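Local coordinates for protein probable mRNA-capping enzyme (PDB 3BGY) that hydrolyses the 5'-triphosphate end of mRNA to a diphosphate, the first step of cap formation, through this N-terminal tunnel-triphosphatase domain of a mimivirus capping enzyme, at residues E37-F42 against E210-L215; S41-N46 against A141-S146; T176-T181 against I188-V193. One frame throughout, in Å; residues are numbered along the deposited sequence.

Contact 1 (E37-F42 against E210-L215)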
loop_
_atom_site.group_PDB
_atom_site.type_symbol
_atom_site.label_atom_id
_atom_site.label_comp_id
_atom_site.label_asym_id
_atom_site.label_seq_id
_atom_site.Cartn_x
_atom_site.Cartn_y
_atom_site.Cartn_z
ATOM N N GLU A 37 -1.527 -0.920 10.592
ATOM C CA GLU A 37 -1.359 -1.964 9.571
ATOM C C GLU A 37 0.041 -2.478 9.747
ATOM O O GLU A 37 0.887 -1.739 10.220
ATOM C CB GLU A 37 -1.537 -1.395 8.174
ATOM C CG GLU A 37 -2.974 -0.887 7.883
ATOM C CD GLU A 37 -4.104 -1.893 8.181
ATOM O OE1 GLU A 37 -3.913 -3.126 8.051
ATOM O OE2 GLU A 37 -5.206 -1.432 8.553
ATOM N N PHE A 38 0.275 -3.741 9.414
ATOM C CA PHE A 38 1.597 -4.343 9.578
ATOM C C PHE A 38 1.942 -4.921 8.208
ATOM O O PHE A 38 1.251 -5.806 7.690
ATOM C CB PHE A 38 1.528 -5.419 10.662
ATOM C CG PHE A 38 2.859 -6.032 11.010
ATOM C CD1 PHE A 38 3.421 -7.026 10.195
ATOM C CD2 PHE A 38 3.527 -5.651 12.171
ATOM C CE1 PHE A 38 4.627 -7.657 10.523
ATOM C CE2 PHE A 38 4.761 -6.282 12.526
ATOM C CZ PHE A 38 5.299 -7.284 11.694
ATOM N N GLU A 39 3.122 -4.543 7.719
ATOM C CA GLU A 39 3.540 -4.914 6.380
ATOM C C GLU A 39 5.016 -5.269 6.305
ATOM O O GLU A 39 5.828 -4.609 6.960
ATOM C CB GLU A 39 3.268 -3.659 5.508
ATOM C CG GLU A 39 3.886 -3.548 4.134
ATOM C CD GLU A 39 3.555 -2.219 3.448
ATOM O OE1 GLU A 39 2.363 -1.962 3.180
ATOM O OE2 GLU A 39 4.491 -1.445 3.166
ATOM N N VAL A 40 5.336 -6.320 5.555
ATOM C CA VAL A 40 6.750 -6.650 5.312
ATOM C C VAL A 40 6.943 -6.330 3.831
ATOM O O VAL A 40 6.311 -6.936 2.982
ATOM C CB VAL A 40 7.104 -8.102 5.601
ATOM C CG1 VAL A 40 8.623 -8.308 5.400
ATOM C CG2 VAL A 40 6.751 -8.451 7.039
ATOM N N SER A 41 7.829 -5.377 3.542
ATOM C CA SER A 41 8.086 -4.939 2.170
ATOM C C SER A 41 9.370 -5.586 1.650
ATOM O O SER A 41 10.419 -5.487 2.291
ATOM C CB SER A 41 8.186 -3.397 2.126
ATOM O OG SER A 41 8.605 -2.934 0.847
ATOM N N PHE A 42 9.263 -6.286 0.519
ATOM C CA PHE A 42 10.410 -6.960 -0.096
ATOM C C PHE A 42 11.058 -6.022 -1.080
ATOM O O PHE A 42 10.378 -5.442 -1.913
ATOM C CB PHE A 42 9.992 -8.257 -0.783
ATOM C CG PHE A 42 9.572 -9.331 0.160
ATOM C CD1 PHE A 42 8.317 -9.286 0.788
ATOM C CD2 PHE A 42 10.454 -10.392 0.467
ATOM C CE1 PHE A 42 7.935 -10.294 1.733
ATOM C CE2 PHE A 42 10.064 -11.407 1.421
ATOM C CZ PHE A 42 8.809 -11.337 2.038
ATOM N N GLU A 210 6.499 -3.681 -6.674
ATOM C CA GLU A 210 6.456 -3.738 -5.210
ATOM C C GLU A 210 5.821 -5.025 -4.735
ATOM O O GLU A 210 4.803 -5.444 -5.269
ATOM C CB GLU A 210 5.679 -2.512 -4.686
ATOM C CG GLU A 210 6.466 -1.210 -4.949
ATOM C CD GLU A 210 5.781 0.079 -4.559
ATOM O OE1 GLU A 210 4.643 0.049 -4.047
ATOM O OE2 GLU A 210 6.408 1.143 -4.781
ATOM N N LEU A 211 6.414 -5.630 -3.706
ATOM C CA LEU A 211 5.923 -6.900 -3.149
ATOM C C LEU A 211 5.829 -6.761 -1.647
ATOM O O LEU A 211 6.790 -6.336 -0.981
ATOM C CB LEU A 211 6.883 -8.059 -3.450
ATOM C CG LEU A 211 6.625 -9.426 -2.785
ATOM C CD1 LEU A 211 5.318 -10.051 -3.271
ATOM C CD2 LEU A 211 7.785 -10.381 -3.082
ATOM N N GLU A 212 4.662 -7.082 -1.100
ATOM C CA GLU A 212 4.517 -7.003 0.349
ATOM C C GLU A 212 3.706 -8.139 0.900
ATOM O O GLU A 212 2.909 -8.724 0.195
ATOM C CB GLU A 212 3.732 -5.753 0.784
ATOM C CG GLU A 212 4.309 -4.405 0.440
ATOM C CD GLU A 212 3.727 -3.836 -0.833
ATOM O OE1 GLU A 212 2.542 -4.098 -1.144
ATOM O OE2 GLU A 212 4.460 -3.113 -1.521
ATOM N N LEU A 213 3.987 -8.505 2.150
ATOM C CA LEU A 213 3.183 -9.496 2.865
ATOM C C LEU A 213 2.500 -8.652 3.947
ATOM O O LEU A 213 3.162 -8.156 4.865
ATOM C CB LEU A 213 4.041 -10.605 3.512
ATOM C CG LEU A 213 3.240 -11.541 4.448
ATOM C CD1 LEU A 213 2.310 -12.433 3.639
ATOM C CD2 LEU A 213 4.162 -12.369 5.307
ATOM N N GLU A 214 1.183 -8.448 3.814
ATOM C CA GLU A 214 0.431 -7.644 4.781
ATOM C C GLU A 214 -0.442 -8.528 5.670
ATOM O O GLU A 214 -1.084 -9.458 5.183
ATOM C CB GLU A 214 -0.466 -6.611 4.068
ATOM C CG GLU A 214 0.197 -5.878 2.911
ATOM C CD GLU A 214 -0.180 -4.415 2.809
ATOM O OE1 GLU A 214 -1.290 -4.023 3.236
ATOM O OE2 GLU A 214 0.650 -3.648 2.277
ATOM N N LEU A 215 -0.483 -8.216 6.967
ATOM C CA LEU A 215 -1.294 -8.976 7.924
ATOM C C LEU A 215 -2.752 -8.490 7.888
ATOM O O LEU A 215 -3.032 -7.307 7.614
ATOM C CB LEU A 215 -0.762 -8.850 9.355
ATOM C CG LEU A 215 0.625 -9.475 9.520
ATOM C CD1 LEU A 215 0.967 -9.403 10.977
ATOM C CD2 LEU A 215 0.690 -10.913 9.048
HETATM O O HOH W 1 -1.953 -4.833 7.978
HETATM O O HOH W 2 6.775 -2.378 -0.799
HETATM O O HOH W 3 8.478 -3.876 -2.658
#
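Val40 and Leu213 form an antiparallel hydrogen-bonded pair, Val40 N lying 2.9 Å from Leu213 O, in two strands whose directions differ by 154° and whose axes approach to 4.7 Å. Leu215 N bonds Phe38 O at one end and Phe42 N bonds Leu211 O at the other, where a water also accepts from Leu211 N and donates to Phe42 O. One face of the pair is acidic. Glu39, extended with CG anti to its own N (chi1 165°), lies alongside Glu214; in one of two conformers of Glu214, and so tentatively, Glu39 OE1 comes to 2.6 Å from Glu214 OE2. Glu212 crosses Glu39 at a slant, its CG 3.8 Å from Glu39 CD. The opposite face is apolar. Phe38 CD1 touches Leu215 CD1 at 3.5 Å, both side chains pointing the same way beneath helix 17-32, while Leu211 CD2 packs on Phe42 CB at 3.8 Å; helix 221-235 covers Val40, Phe42 and Leu213. Alternate glutamates on the first and last barrel strands are the signature of triphosphate tunnel metalloenzymes, where they bind the catalytic metal, and these acids are consistent with that role.

Contact 2 (S41-N46 against A141-S146)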
loop_
_atom_site.group_PDB
_atom_site.type_symbol
_atom_site.label_atom_id
_atom_site.label_comp_id
_atom_site.label_asym_id
_atom_site.label_seq_id
_atom_site.Cartn_x
_atom_site.Cartn_y
_atom_site.Cartn_z
ATOM N N SER A 41 7.829 -5.377 3.542
ATOM C CA SER A 41 8.086 -4.939 2.170
ATOM C C SER A 41 9.370 -5.586 1.650
ATOM O O SER A 41 10.419 -5.487 2.291
ATOM C CB SER A 41 8.186 -3.397 2.126
ATOM O OG SER A 41 8.605 -2.934 0.847
ATOM N N PHE A 42 9.263 -6.286 0.519
ATOM C CA PHE A 42 10.410 -6.960 -0.096
ATOM C C PHE A 42 11.058 -6.022 -1.080
ATOM O O PHE A 42 10.378 -5.442 -1.913
ATOM C CB PHE A 42 9.992 -8.257 -0.783
ATOM C CG PHE A 42 9.572 -9.331 0.160
ATOM C CD1 PHE A 42 8.317 -9.286 0.788
ATOM C CD2 PHE A 42 10.454 -10.392 0.467
ATOM C CE1 PHE A 42 7.935 -10.294 1.733
ATOM C CE2 PHE A 42 10.064 -11.407 1.421
ATOM C CZ PHE A 42 8.809 -11.337 2.038
ATOM N N LYS A 43 12.370 -5.827 -0.944
ATOM C CA LYS A 43 13.078 -4.905 -1.834
ATOM C C LYS A 43 13.689 -5.594 -3.051
ATOM O O LYS A 43 13.707 -6.807 -3.136
ATOM C CB LYS A 43 14.158 -4.136 -1.047
ATOM C CG LYS A 43 13.656 -3.449 0.244
ATOM C CD LYS A 43 12.491 -2.491 -0.022
ATOM C CE LYS A 43 11.939 -1.875 1.237
ATOM N NZ LYS A 43 10.698 -1.091 0.988
ATOM N N ASN A 44 14.123 -4.776 -4.024
ATOM C CA ASN A 44 14.762 -5.235 -5.272
ATOM C C ASN A 44 13.911 -6.136 -6.131
ATOM O O ASN A 44 14.356 -7.204 -6.558
ATOM C CB ASN A 44 16.108 -5.916 -4.989
ATOM C CG ASN A 44 17.091 -4.998 -4.339
ATOM O OD1 ASN A 44 17.044 -3.785 -4.530
ATOM N ND2 ASN A 44 17.995 -5.574 -3.548
ATOM N N ILE A 45 12.622 -5.801 -6.224
ATOM C CA ILE A 45 11.722 -6.581 -7.062
ATOM C C ILE A 45 11.692 -5.899 -8.436
ATOM O O ILE A 45 11.408 -4.699 -8.533
ATOM C CB ILE A 45 10.285 -6.627 -6.476
ATOM C CG1 ILE A 45 10.296 -7.213 -5.045
ATOM C CG2 ILE A 45 9.354 -7.410 -7.434
ATOM C CD1 ILE A 45 10.925 -8.573 -4.892
ATOM N N ASN A 46 12.135 -6.632 -9.450
ATOM C CA ASN A 46 12.182 -6.105 -10.809
ATOM C C ASN A 46 11.230 -6.899 -11.687
ATOM O O ASN A 46 10.542 -7.774 -11.179
ATOM C CB ASN A 46 13.634 -6.060 -11.269
ATOM C CG ASN A 46 14.453 -5.123 -10.395
ATOM O OD1 ASN A 46 14.134 -3.930 -10.290
ATOM N ND2 ASN A 46 15.432 -5.670 -9.682
ATOM N N ALA A 141 16.842 -8.556 2.390
ATOM C CA ALA A 141 16.302 -7.392 1.692
ATOM C C ALA A 141 14.808 -7.117 1.943
ATOM O O ALA A 141 13.973 -7.176 1.024
ATOM C CB ALA A 141 16.597 -7.522 0.190
ATOM N N ILE A 142 14.486 -6.846 3.209
ATOM C CA ILE A 142 13.114 -6.521 3.628
ATOM C C ILE A 142 13.071 -5.488 4.703
ATOM O O ILE A 142 14.072 -5.257 5.405
ATOM C CB ILE A 142 12.335 -7.739 4.246
ATOM C CG1 ILE A 142 13.175 -8.502 5.275
ATOM C CG2 ILE A 142 11.816 -8.617 3.183
ATOM C CD1 ILE A 142 12.404 -9.506 6.103
ATOM N N THR A 143 11.933 -4.802 4.781
ATOM C CA THR A 143 11.695 -3.855 5.852
ATOM C C THR A 143 10.393 -4.271 6.508
ATOM O O THR A 143 9.551 -4.874 5.855
ATOM C CB THR A 143 11.638 -2.374 5.433
ATOM O OG1 THR A 143 10.596 -2.146 4.480
ATOM C CG2 THR A 143 12.966 -1.923 4.858
ATOM N N ILE A 144 10.273 -4.051 7.814
ATOM C CA ILE A 144 9.036 -4.398 8.520
ATOM C C ILE A 144 8.481 -3.026 8.913
ATOM O O ILE A 144 9.185 -2.215 9.513
ATOM C CB ILE A 144 9.301 -5.199 9.829
ATOM C CG1 ILE A 144 10.343 -6.316 9.657
ATOM C CG2 ILE A 144 8.005 -5.725 10.391
ATOM C CD1 ILE A 144 9.928 -7.514 8.879
ATOM N N LYS A 145 7.206 -2.773 8.636
ATOM C CA LYS A 145 6.637 -1.467 8.920
ATOM C C LYS A 145 5.272 -1.566 9.539
ATOM O O LYS A 145 4.483 -2.436 9.163
ATOM C CB LYS A 145 6.499 -0.681 7.593
ATOM C CG LYS A 145 6.015 0.788 7.652
ATOM C CD LYS A 145 5.668 1.292 6.244
ATOM C CE LYS A 145 5.380 2.795 6.206
ATOM N NZ LYS A 145 4.883 3.242 4.865
ATOM N N SER A 146 5.048 -0.720 10.530
ATOM C CA SER A 146 3.748 -0.624 11.145
ATOM C C SER A 146 3.402 0.825 10.875
ATOM O O SER A 146 4.293 1.689 10.920
ATOM C CB SER A 146 3.808 -0.879 12.648
ATOM O OG SER A 146 2.501 -1.039 13.182
HETATM O O HOH W 4 13.557 -8.830 -1.383
HETATM O O HOH W 5 10.482 0.388 3.541
#
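The Phe42 ring carries Ile142 CG2 over one face: the methyl sits 3.5 Å above the ring plane, displaced toward the rim, and 3.8 Å from the centroid in a CH-pi contact 21° off the ring normal. The two side chains run side by side in the same direction. With chi1 of Ile142 at 47°, CG1 takes the place between backbone N and carbonyl carbon and leaves CG2 beside the N, where it meets the ring. At the ring's edge, in its plane, lies a water that donates to Lys43 O and Ala141 O. Phe232 of helix 221-235 also meets the ring, its plane turned by about 60°, so the ring packs against both strand 142-152 and helix 221-235.

Behind the ring the backbones pair antiparallel. Ser41 and Thr143 exchange both of their bonds, Ser41 N to Thr143 O at 2.9 Å and Thr143 N to Ser41 O at 3.0 Å, and Lys43 N adds a straight bond to Ala141 O.

On the Ser41 face the lysine folds back. Lys43, bent at chi2, crosses Thr143 at about a right angle, with CE 3.5 Å from Thr143 OG1, and its NZ donates to Ser41 OG at 2.8 Å. A second water accepts from the same NZ and lies 2.7 Å from Thr143 OG1, joining lysine and threonine indirectly.

The two faces therefore differ in chemistry: a hydrophobic ring-and-methyl contact buried under a helix on one, and an ammonium group shared between a hydroxyl and a water on the other. The lysine's positive charge would probably polarise the Ser41 hydroxyl, beside the acidic face of the barrel's closing strands.

Contact 3 (T176-T181 against I188-V193)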
loop_
_atom_site.group_PDB
_atom_site.type_symbol
_atom_site.label_atom_id
_atom_site.label_comp_id
_atom_site.label_asym_id
_atom_site.label_seq_id
_atom_site.Cartn_x
_atom_site.Cartn_y
_atom_site.Cartn_z
ATOM N N THR A 176 -1.364 -1.614 -10.848
ATOM C CA THR A 176 -2.019 -2.865 -11.244
ATOM C C THR A 176 -1.561 -3.774 -10.109
ATOM O O THR A 176 -0.380 -4.157 -10.034
ATOM C CB THR A 176 -1.593 -3.395 -12.634
ATOM O OG1 THR A 176 -2.003 -2.443 -13.623
ATOM C CG2 THR A 176 -2.297 -4.749 -12.933
ATOM N N ARG A 177 -2.522 -4.172 -9.300
ATOM C CA ARG A 177 -2.229 -4.988 -8.140
ATOM C C ARG A 177 -2.865 -6.355 -8.239
ATOM O O ARG A 177 -3.899 -6.535 -8.883
ATOM C CB ARG A 177 -2.739 -4.249 -6.892
ATOM C CG ARG A 177 -2.446 -4.896 -5.519
ATOM C CD ARG A 177 -3.032 -4.065 -4.384
ATOM N NE ARG A 177 -4.487 -3.920 -4.485
ATOM C CZ ARG A 177 -5.238 -3.158 -3.684
ATOM N NH1 ARG A 177 -4.691 -2.449 -2.707
ATOM N NH2 ARG A 177 -6.552 -3.118 -3.849
ATOM N N TYR A 178 -2.139 -7.338 -7.728
ATOM C CA TYR A 178 -2.641 -8.698 -7.620
ATOM C C TYR A 178 -2.512 -8.985 -6.125
ATOM O O TYR A 178 -1.434 -8.789 -5.550
ATOM C CB TYR A 178 -1.799 -9.693 -8.413
ATOM C CG TYR A 178 -1.768 -9.437 -9.888
ATOM C CD1 TYR A 178 -0.855 -8.513 -10.427
ATOM C CD2 TYR A 178 -2.669 -10.079 -10.754
ATOM C CE1 TYR A 178 -0.836 -8.215 -11.818
ATOM C CE2 TYR A 178 -2.670 -9.790 -12.151
ATOM C CZ TYR A 178 -1.751 -8.858 -12.671
ATOM O OH TYR A 178 -1.759 -8.544 -14.016
ATOM N N SER A 179 -3.616 -9.387 -5.491
ATOM C CA SER A 179 -3.634 -9.695 -4.058
ATOM C C SER A 179 -4.015 -11.138 -3.853
ATOM O O SER A 179 -5.013 -11.623 -4.398
ATOM C CB SER A 179 -4.615 -8.787 -3.305
ATOM O OG SER A 179 -4.221 -7.422 -3.404
ATOM N N PHE A 180 -3.188 -11.851 -3.094
ATOM C CA PHE A 180 -3.445 -13.261 -2.859
ATOM C C PHE A 180 -3.664 -13.502 -1.382
ATOM O O PHE A 180 -2.758 -13.321 -0.583
ATOM C CB PHE A 180 -2.254 -14.083 -3.365
ATOM C CG PHE A 180 -1.935 -13.826 -4.804
ATOM C CD1 PHE A 180 -2.613 -14.516 -5.816
ATOM C CD2 PHE A 180 -0.962 -12.867 -5.164
ATOM C CE1 PHE A 180 -2.347 -14.273 -7.174
ATOM C CE2 PHE A 180 -0.678 -12.615 -6.532
ATOM C CZ PHE A 180 -1.376 -13.325 -7.549
ATOM N N THR A 181 -4.879 -13.897 -1.004
ATOM C CA THR A 181 -5.173 -14.150 0.402
ATOM C C THR A 181 -4.716 -15.579 0.688
ATOM O O THR A 181 -5.396 -16.535 0.358
ATOM C CB THR A 181 -6.688 -13.906 0.702
ATOM O OG1 THR A 181 -6.990 -12.526 0.464
ATOM C CG2 THR A 181 -6.986 -14.199 2.185
ATOM N N ILE A 188 -0.639 -11.614 0.241
ATOM C CA ILE A 188 0.526 -11.214 -0.550
ATOM C C ILE A 188 0.022 -10.202 -1.587
ATOM O O ILE A 188 -0.918 -10.509 -2.299
ATOM C CB ILE A 188 1.147 -12.431 -1.298
ATOM C CG1 ILE A 188 1.865 -13.374 -0.307
ATOM C CG2 ILE A 188 2.163 -11.958 -2.401
ATOM C CD1 ILE A 188 3.243 -12.885 0.189
ATOM N N ASP A 189 0.609 -9.003 -1.620
ATOM C CA ASP A 189 0.241 -7.980 -2.616
ATOM C C ASP A 189 1.439 -7.774 -3.520
ATOM O O ASP A 189 2.543 -7.560 -3.030
ATOM C CB ASP A 189 -0.055 -6.626 -1.978
ATOM C CG ASP A 189 -1.333 -6.613 -1.166
ATOM O OD1 ASP A 189 -2.191 -7.509 -1.351
ATOM O OD2 ASP A 189 -1.472 -5.668 -0.362
ATOM N N ILE A 190 1.238 -7.876 -4.825
ATOM C CA ILE A 190 2.327 -7.646 -5.782
ATOM C C ILE A 190 1.775 -6.611 -6.735
ATOM O O ILE A 190 0.726 -6.822 -7.360
ATOM C CB ILE A 190 2.829 -8.964 -6.473
ATOM C CG1 ILE A 190 3.969 -8.691 -7.450
ATOM C CG2 ILE A 190 1.746 -9.652 -7.225
ATOM C CD1 ILE A 190 5.304 -8.500 -6.869
ATOM N N THR A 191 2.549 -5.552 -6.946
ATOM C CA THR A 191 2.031 -4.422 -7.718
ATOM C C THR A 191 2.977 -3.846 -8.753
ATOM O O THR A 191 4.172 -3.726 -8.508
ATOM C CB THR A 191 1.668 -3.275 -6.728
ATOM O OG1 THR A 191 0.867 -3.771 -5.649
ATOM C CG2 THR A 191 0.850 -2.184 -7.408
ATOM N N ASP A 192 2.418 -3.538 -9.928
ATOM C CA ASP A 192 3.144 -2.878 -11.022
ATOM C C ASP A 192 2.726 -1.412 -10.767
ATOM O O ASP A 192 1.534 -1.071 -10.860
ATOM C CB ASP A 192 2.603 -3.411 -12.358
ATOM C CG ASP A 192 3.050 -2.589 -13.571
ATOM O OD1 ASP A 192 3.286 -1.369 -13.459
ATOM O OD2 ASP A 192 3.117 -3.169 -14.670
ATOM N N VAL A 193 3.683 -0.551 -10.413
ATOM C CA VAL A 193 3.345 0.835 -10.058
ATOM C C VAL A 193 3.991 1.858 -10.987
ATOM O O VAL A 193 5.204 1.813 -11.223
ATOM C CB VAL A 193 3.853 1.184 -8.597
ATOM C CG1 VAL A 193 3.449 2.610 -8.168
ATOM C CG2 VAL A 193 3.413 0.181 -7.571
#
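Ser179 OG donates to Asp189 OD1 at 2.9 Å, meeting the carboxylate from above, 56° out of its plane. Both residues hold their branch anti to the carbonyl carbon (chi1 -62° for Ser179), which lets hydroxyl and carboxylate meet across a non-hydrogen-bonded pair. Next along this face, Arg177 and Thr191 lie alongside each other, pointing the same way, with Arg177 CG 3.5 Å from Thr191 OG1. In one of its two conformers the arginine then bends at chi3, leaving NH1 5.1 Å from Asp189 OD2, near but not in contact.

On the reverse face Ile190 serves two aromatic residues. Its CG2 packs on Tyr178 CB at 3.7 Å and also reaches the edge of the Phe180 ring, in plane, at CE2 (3.9 Å). The Tyr178 ring turns its own edge to Ile190 O.

Behind these side chains, three hydrogen-bonded pairs, Thr176 with Asp192, Tyr178 with Ile190 and Phe180 with Ile188, each exchange two N-H...O bonds; Phe180 N to Ile188 O measures 2.8 Å. The strands run 171° apart, an almost exactly antiparallel beta hairpin.

Further out, Arg187 forms a salt bridge with Asp189 through OD2, so the carboxylate is held by the arginine as well as by the Ser179 hydroxyl. Helix 47-60 covers the face of Tyr178, Phe180 and Ile190, Phe50 and Thr54 lying on Ile190 and Tyr57 meeting the Phe180 ring, while at the far end Thr176 OG1 bonds Asn70 OD1 and Asp192 OD1 bonds Ser207 OG, tying the hairpin to strand 66-77 and to the residue just before strand 208-215.

Asp189 also touches Glu212 and Glu214 of the next strand, which extends the acidic face with a fixed carboxylate; Arg177 lies on the same face. Acidic and basic side chains side by side are consistent with the lining of a tunnel built for metal and triphosphate.

From the N terminus, strand 36-42 opens both contact 2 and contact 1, which share Ser41 and Phe42. Contact 2 closes first, bringing 141-146 back beside 41-46 after about a hundred residues; contact 3 then forms its short hairpin in series with it. Contact 1 closes last and encloses the hairpin, joining the first strand to the last and so shutting the eight-stranded barrel. Strand 36-42 thus has 142-152 on one edge and 208-215 on the other, with Glu39 O probably bonded to Lys145 N at 2.8 Å. The last strand passes the sheet on to contact 3, where Glu212 N probably bonds Asp189 O at 2.9 Å.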